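Local coordinates for uncharacterized protein (PDB 3P8A) that is of unknown function but belongs to the glyoxalase-like (VOC) family, whose members fold into beta-alpha-beta-beta-beta modules that often shape a ligand or metal pocket, at residues V92-Q97 and P164-Q169; Q203-W208 and T224-K229. One frame throughout, in Å; residues are numbered along the deposited sequence.

Contact 1 of 2, residues V92-Q97 and P164-Q169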
loop_
_atom_site.group_PDB
_atom_site.type_symbol
_atom_site.label_atom_id
_atom_site.label_comp_id
_atom_site.label_asym_id
_atom_site.label_seq_id
_atom_site.Cartn_x
_atom_site.Cartn_y
_atom_site.Cartn_z
ATOM N N VAL A 92 -4.557 -3.451 -13.650
ATOM C CA VAL A 92 -3.479 -3.333 -12.656
ATOM C C VAL A 92 -3.640 -2.199 -11.624
ATOM O O VAL A 92 -2.994 -2.253 -10.576
ATOM C CB VAL A 92 -2.066 -3.257 -13.311
ATOM C CG1 VAL A 92 -1.757 -4.497 -14.137
ATOM C CG2 VAL A 92 -1.886 -1.988 -14.139
ATOM N N ALA A 93 -4.387 -1.143 -11.959
ATOM C CA ALA A 93 -4.476 0.070 -11.121
ATOM C C ALA A 93 -4.936 -0.163 -9.674
ATOM O O ALA A 93 -5.757 -1.051 -9.425
ATOM C CB ALA A 93 -5.342 1.118 -11.800
ATOM N N PHE A 94 -4.399 0.631 -8.721
ATOM C CA PHE A 94 -4.782 0.493 -7.318
ATOM C C PHE A 94 -6.285 0.714 -7.096
ATOM O O PHE A 94 -6.896 -0.066 -6.374
ATOM C CB PHE A 94 -3.938 1.403 -6.402
ATOM C CG PHE A 94 -4.341 2.853 -6.461
ATOM C CD1 PHE A 94 -5.171 3.398 -5.495
ATOM C CD2 PHE A 94 -3.954 3.655 -7.532
ATOM C CE1 PHE A 94 -5.592 4.731 -5.587
ATOM C CE2 PHE A 94 -4.404 4.971 -7.643
ATOM C CZ PHE A 94 -5.209 5.509 -6.662
ATOM N N ALA A 95 -6.894 1.752 -7.726
ATOM C CA ALA A 95 -8.315 2.080 -7.515
ATOM C C ALA A 95 -9.306 1.013 -8.000
ATOM O O ALA A 95 -10.267 0.711 -7.313
ATOM C CB ALA A 95 -8.638 3.431 -8.137
ATOM N N THR A 96 -9.060 0.447 -9.179
ATOM C CA THR A 96 -9.899 -0.544 -9.828
ATOM C C THR A 96 -9.908 -1.887 -9.104
ATOM O O THR A 96 -10.795 -2.709 -9.367
ATOM C CB THR A 96 -9.598 -0.618 -11.350
ATOM O OG1 THR A 96 -8.219 -0.898 -11.544
ATOM C CG2 THR A 96 -9.926 0.686 -12.099
ATOM N N GLN A 97 -8.960 -2.104 -8.147
ATOM C CA GLN A 97 -8.910 -3.309 -7.302
ATOM C C GLN A 97 -10.191 -3.407 -6.504
ATOM O O GLN A 97 -10.638 -4.524 -6.236
ATOM C CB GLN A 97 -7.732 -3.276 -6.307
ATOM C CG GLN A 97 -6.385 -3.508 -6.947
ATOM C CD GLN A 97 -5.324 -3.676 -5.892
ATOM O OE1 GLN A 97 -5.403 -4.554 -5.021
ATOM N NE2 GLN A 97 -4.293 -2.864 -5.965
ATOM N N PRO A 164 0.239 -7.632 -6.763
ATOM C CA PRO A 164 1.605 -7.140 -6.590
ATOM C C PRO A 164 1.672 -5.723 -6.039
ATOM O O PRO A 164 0.983 -4.833 -6.550
ATOM C CB PRO A 164 2.180 -7.171 -8.029
ATOM C CG PRO A 164 1.377 -8.217 -8.730
ATOM C CD PRO A 164 -0.014 -7.994 -8.178
ATOM N N PRO A 165 2.557 -5.480 -5.055
ATOM C CA PRO A 165 2.803 -4.096 -4.611
ATOM C C PRO A 165 3.233 -3.252 -5.819
ATOM O O PRO A 165 3.804 -3.784 -6.783
ATOM C CB PRO A 165 3.975 -4.242 -3.633
ATOM C CG PRO A 165 3.869 -5.632 -3.135
ATOM C CD PRO A 165 3.423 -6.432 -4.324
ATOM N N PHE A 166 2.926 -1.954 -5.785
ATOM C CA PHE A 166 3.225 -1.052 -6.888
ATOM C C PHE A 166 4.163 0.051 -6.433
ATOM O O PHE A 166 4.470 0.141 -5.243
ATOM C CB PHE A 166 1.938 -0.524 -7.549
ATOM C CG PHE A 166 1.061 0.310 -6.651
ATOM C CD1 PHE A 166 0.160 -0.290 -5.781
ATOM C CD2 PHE A 166 1.102 1.700 -6.705
ATOM C CE1 PHE A 166 -0.660 0.485 -4.963
ATOM C CE2 PHE A 166 0.269 2.471 -5.896
ATOM C CZ PHE A 166 -0.612 1.861 -5.038
ATOM N N PHE A 167 4.683 0.831 -7.392
ATOM C CA PHE A 167 5.708 1.830 -7.116
ATOM C C PHE A 167 5.194 3.242 -7.265
ATOM O O PHE A 167 4.347 3.505 -8.109
ATOM C CB PHE A 167 6.895 1.626 -8.090
ATOM C CG PHE A 167 7.512 0.241 -8.079
ATOM C CD1 PHE A 167 8.574 -0.056 -7.234
ATOM C CD2 PHE A 167 7.075 -0.740 -8.965
ATOM C CE1 PHE A 167 9.156 -1.333 -7.233
ATOM C CE2 PHE A 167 7.646 -2.016 -8.953
ATOM C CZ PHE A 167 8.714 -2.290 -8.109
ATOM N N ILE A 168 5.753 4.148 -6.477
ATOM C CA ILE A 168 5.420 5.551 -6.505
ATOM C C ILE A 168 6.681 6.411 -6.531
ATOM O O ILE A 168 7.637 6.166 -5.799
ATOM C CB ILE A 168 4.466 5.981 -5.327
ATOM C CG1 ILE A 168 3.864 7.402 -5.564
ATOM C CG2 ILE A 168 5.151 5.877 -3.925
ATOM C CD1 ILE A 168 2.557 7.679 -4.709
ATOM N N GLN A 169 6.632 7.452 -7.344
ATOM C CA GLN A 169 7.647 8.488 -7.377
ATOM C C GLN A 169 6.881 9.807 -7.290
ATOM O O GLN A 169 6.133 10.170 -8.202
ATOM C CB GLN A 169 8.540 8.452 -8.625
ATOM C CG GLN A 169 9.754 9.385 -8.445
ATOM C CD GLN A 169 10.535 9.601 -9.711
ATOM O OE1 GLN A 169 10.982 8.660 -10.368
ATOM N NE2 GLN A 169 10.779 10.851 -10.029
#

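Contact 2 of 2, residues Q203-W208 and T224-K229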
loop_
_atom_site.group_PDB
_atom_site.type_symbol
_atom_site.label_atom_id
_atom_site.label_comp_id
_atom_site.label_asym_id
_atom_site.label_seq_id
_atom_site.Cartn_x
_atom_site.Cartn_y
_atom_site.Cartn_z
ATOM N N GLN A 203 5.188 -19.124 -4.109
ATOM C CA GLN A 203 5.059 -18.251 -5.272
ATOM C C GLN A 203 5.146 -16.796 -4.894
ATOM O O GLN A 203 5.862 -16.053 -5.573
ATOM C CB GLN A 203 3.752 -18.515 -6.023
ATOM C CG GLN A 203 3.766 -17.990 -7.458
ATOM C CD GLN A 203 4.925 -18.489 -8.293
ATOM O OE1 GLN A 203 5.138 -19.700 -8.475
ATOM N NE2 GLN A 203 5.704 -17.549 -8.817
ATOM N N THR A 204 4.418 -16.372 -3.828
ATOM C CA THR A 204 4.436 -14.954 -3.396
ATOM C C THR A 204 5.850 -14.510 -3.039
ATOM O O THR A 204 6.276 -13.443 -3.472
ATOM C CB THR A 204 3.444 -14.669 -2.269
ATOM O OG1 THR A 204 2.169 -15.194 -2.631
ATOM C CG2 THR A 204 3.274 -13.180 -2.021
ATOM N N VAL A 205 6.572 -15.343 -2.269
ATOM C CA VAL A 205 7.962 -15.083 -1.852
ATOM C C VAL A 205 8.915 -14.955 -3.062
ATOM O O VAL A 205 9.668 -13.971 -3.172
ATOM C CB VAL A 205 8.427 -16.146 -0.829
ATOM C CG1 VAL A 205 9.922 -16.008 -0.505
ATOM C CG2 VAL A 205 7.591 -16.060 0.445
ATOM N N SER A 206 8.866 -15.949 -3.959
ATOM C CA SER A 206 9.674 -16.020 -5.181
ATOM C C SER A 206 9.486 -14.746 -6.015
ATOM O O SER A 206 10.477 -14.136 -6.421
ATOM C CB SER A 206 9.311 -17.275 -5.983
ATOM O OG SER A 206 9.894 -17.266 -7.276
ATOM N N ASN A 207 8.222 -14.317 -6.216
ATOM C CA ASN A 207 7.877 -13.116 -6.969
ATOM C C ASN A 207 8.377 -11.853 -6.302
ATOM O O ASN A 207 8.941 -11.008 -6.987
ATOM C CB ASN A 207 6.358 -12.996 -7.176
ATOM C CG ASN A 207 5.836 -13.916 -8.239
ATOM O OD1 ASN A 207 6.593 -14.444 -9.048
ATOM N ND2 ASN A 207 4.534 -14.138 -8.237
ATOM N N TRP A 208 8.151 -11.709 -4.981
ATOM C CA TRP A 208 8.576 -10.522 -4.239
ATOM C C TRP A 208 10.091 -10.419 -4.131
ATOM O O TRP A 208 10.624 -9.309 -4.192
ATOM C CB TRP A 208 7.925 -10.459 -2.867
ATOM C CG TRP A 208 6.465 -10.072 -2.874
ATOM C CD1 TRP A 208 5.530 -10.383 -3.816
ATOM C CD2 TRP A 208 5.760 -9.435 -1.806
ATOM N NE1 TRP A 208 4.288 -9.923 -3.426
ATOM C CE2 TRP A 208 4.403 -9.328 -2.198
ATOM C CE3 TRP A 208 6.151 -8.890 -0.571
ATOM C CZ2 TRP A 208 3.438 -8.704 -1.396
ATOM C CZ3 TRP A 208 5.199 -8.257 0.217
ATOM C CH2 TRP A 208 3.861 -8.173 -0.191
ATOM N N THR A 224 7.118 -16.879 6.055
ATOM C CA THR A 224 8.380 -16.349 5.551
ATOM C C THR A 224 8.404 -14.833 5.814
ATOM O O THR A 224 7.458 -14.135 5.427
ATOM C CB THR A 224 8.481 -16.589 4.052
ATOM O OG1 THR A 224 8.367 -17.980 3.820
ATOM C CG2 THR A 224 9.796 -16.045 3.443
ATOM N N ASP A 225 9.486 -14.327 6.444
ATOM C CA ASP A 225 9.649 -12.887 6.662
ATOM C C ASP A 225 10.608 -12.345 5.619
ATOM O O ASP A 225 11.675 -12.920 5.380
ATOM C CB ASP A 225 10.176 -12.575 8.054
ATOM C CG ASP A 225 9.144 -12.767 9.133
ATOM O OD1 ASP A 225 7.940 -12.752 8.806
ATOM O OD2 ASP A 225 9.539 -12.951 10.298
ATOM N N LEU A 226 10.201 -11.275 4.966
ATOM C CA LEU A 226 11.012 -10.597 3.951
ATOM C C LEU A 226 11.286 -9.152 4.391
ATOM O O LEU A 226 10.545 -8.606 5.199
ATOM C CB LEU A 226 10.291 -10.641 2.602
ATOM C CG LEU A 226 10.003 -12.031 2.011
ATOM C CD1 LEU A 226 9.305 -11.915 0.671
ATOM C CD2 LEU A 226 11.262 -12.853 1.877
ATOM N N ILE A 227 12.379 -8.552 3.902
ATOM C CA ILE A 227 12.705 -7.170 4.220
ATOM C C ILE A 227 13.268 -6.485 2.974
ATOM O O ILE A 227 13.988 -7.116 2.202
ATOM C CB ILE A 227 13.640 -7.041 5.474
ATOM C CG1 ILE A 227 13.580 -5.611 6.085
ATOM C CG2 ILE A 227 15.097 -7.517 5.191
ATOM C CD1 ILE A 227 14.303 -5.381 7.520
ATOM N N LEU A 228 12.955 -5.190 2.782
ATOM C CA LEU A 228 13.540 -4.428 1.681
ATOM C C LEU A 228 14.963 -4.092 2.114
ATOM O O LEU A 228 15.220 -3.953 3.306
ATOM C CB LEU A 228 12.759 -3.141 1.441
ATOM C CG LEU A 228 11.410 -3.268 0.784
ATOM C CD1 LEU A 228 10.551 -2.061 1.118
ATOM C CD2 LEU A 228 11.544 -3.432 -0.725
ATOM N N LYS A 229 15.894 -3.970 1.164
ATOM C CA LYS A 229 17.295 -3.662 1.494
ATOM C C LYS A 229 17.490 -2.300 2.172
ATOM O O LYS A 229 18.431 -2.141 2.962
ATOM C CB LYS A 229 18.179 -3.751 0.238
ATOM C CG LYS A 229 18.567 -5.176 -0.090
ATOM C CD LYS A 229 19.046 -5.328 -1.530
ATOM C CE LYS A 229 19.633 -6.695 -1.775
ATOM N NZ LYS A 229 18.659 -7.794 -1.540
#

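Contact 1 of 2, residues V92-Q97 and P164-Q169
F94 and F166 carry this contact between them, the first from a loop and the second from the start of a strand. The far end of the F166 ring presses against the root of F94, with CZ of F166 3.6 Å from CB of F94, and CE1 of F166 lies 3.7 Å from the same carbon. The two rings are nearly parallel, at 22°, but slid apart until their centroids stand 5.9 Å from each other, so they barely overlap and do not stack. In F94, CG sits between the backbone N and the carbonyl carbon (chi1 76°), and from there the ring leads away from the strand, leaving CB to meet F166. A95 CB covers part of one face of the F94 ring.

Further out, Y153 serves both residues: its hydroxyl is hydrogen-bonded to F94 N, and its ring meets that of F166. H53 adds an edge-to-face partner for F94. Phenylalanine suits both places, being broad, flat and wholly apolar in a buried setting. A glycerol, probably from the crystallisation liquor, lies about 3 Å from the F94 side chain; such molecules often mark pockets, which would be consistent with the ligand sites of glyoxalase-like proteins.

Contact 2 of 2, residues Q203-W208 and T224-K229
V205 and T224 point their methyls at one another, tip to tip, where helix 201-212 comes over strand 223-227. The closest pair is V205 CG2 and T224 CG2, 3.7 Å apart. With V205 CG1 trans to its own backbone N (chi1 173°), CG2 is left beside that N, nearest the T224 methyl. Both valine methyls meet the threonine, CG2 more closely, and CG1 also reaches L226, lying 4.2 Å from L226 CD2, with the valine and leucine side chains meeting at a slant. L226 sends CD2 to V205 and CD1 to W208, where L226 CD1 approaches W208 CB at 4.1 Å. The tryptophan thus offers the leucine its beta carbon, and one face of its ring is overlaid near the rim by T204 CG2.

The residue types follow from this layout. Branched valine and leucine can each touch two partners across a helix-strand gap of 10.2 Å between axes. Threonine gives a methyl to V205 and keeps a hydroxyl for polar partners, since T224 OG1 is hydrogen-bonded to E219 and R201. V205 and W208 lie three residues apart on the helix and T224 and L226 two apart on the strand, so each pair faces the other segment.

Helix and strand run almost parallel, at 15°. The strand lies between 215-219 and 234-239, next to the edge of the seven-stranded sheet, and L226 also touches L209, one turn after V205. The W208 side chain also touches I237 of the neighbouring strand 234-239, and P165, and its ring meets F212 edge to face.

How the contacts relate
Contact 1 is complete before contact 2 begins along the chain, and their centres lie about 18 Å apart. Each has one segment on a different mixed sheet: residues 164-169 include part of strand 166-170 in the eight-stranded sheet, whereas 224-229 include most of strand 223-227 in the seven-stranded one. Helix 201-212 bridges them. P165, just before strand 166-170, packs against W208, with P165 CG 3.6 Å from W208 CZ2, while the same helix covers strand 223-227. Apolar packing therefore continues from one sheet to the other, so helix 201-212 lies between the two sheet regions and packs on both.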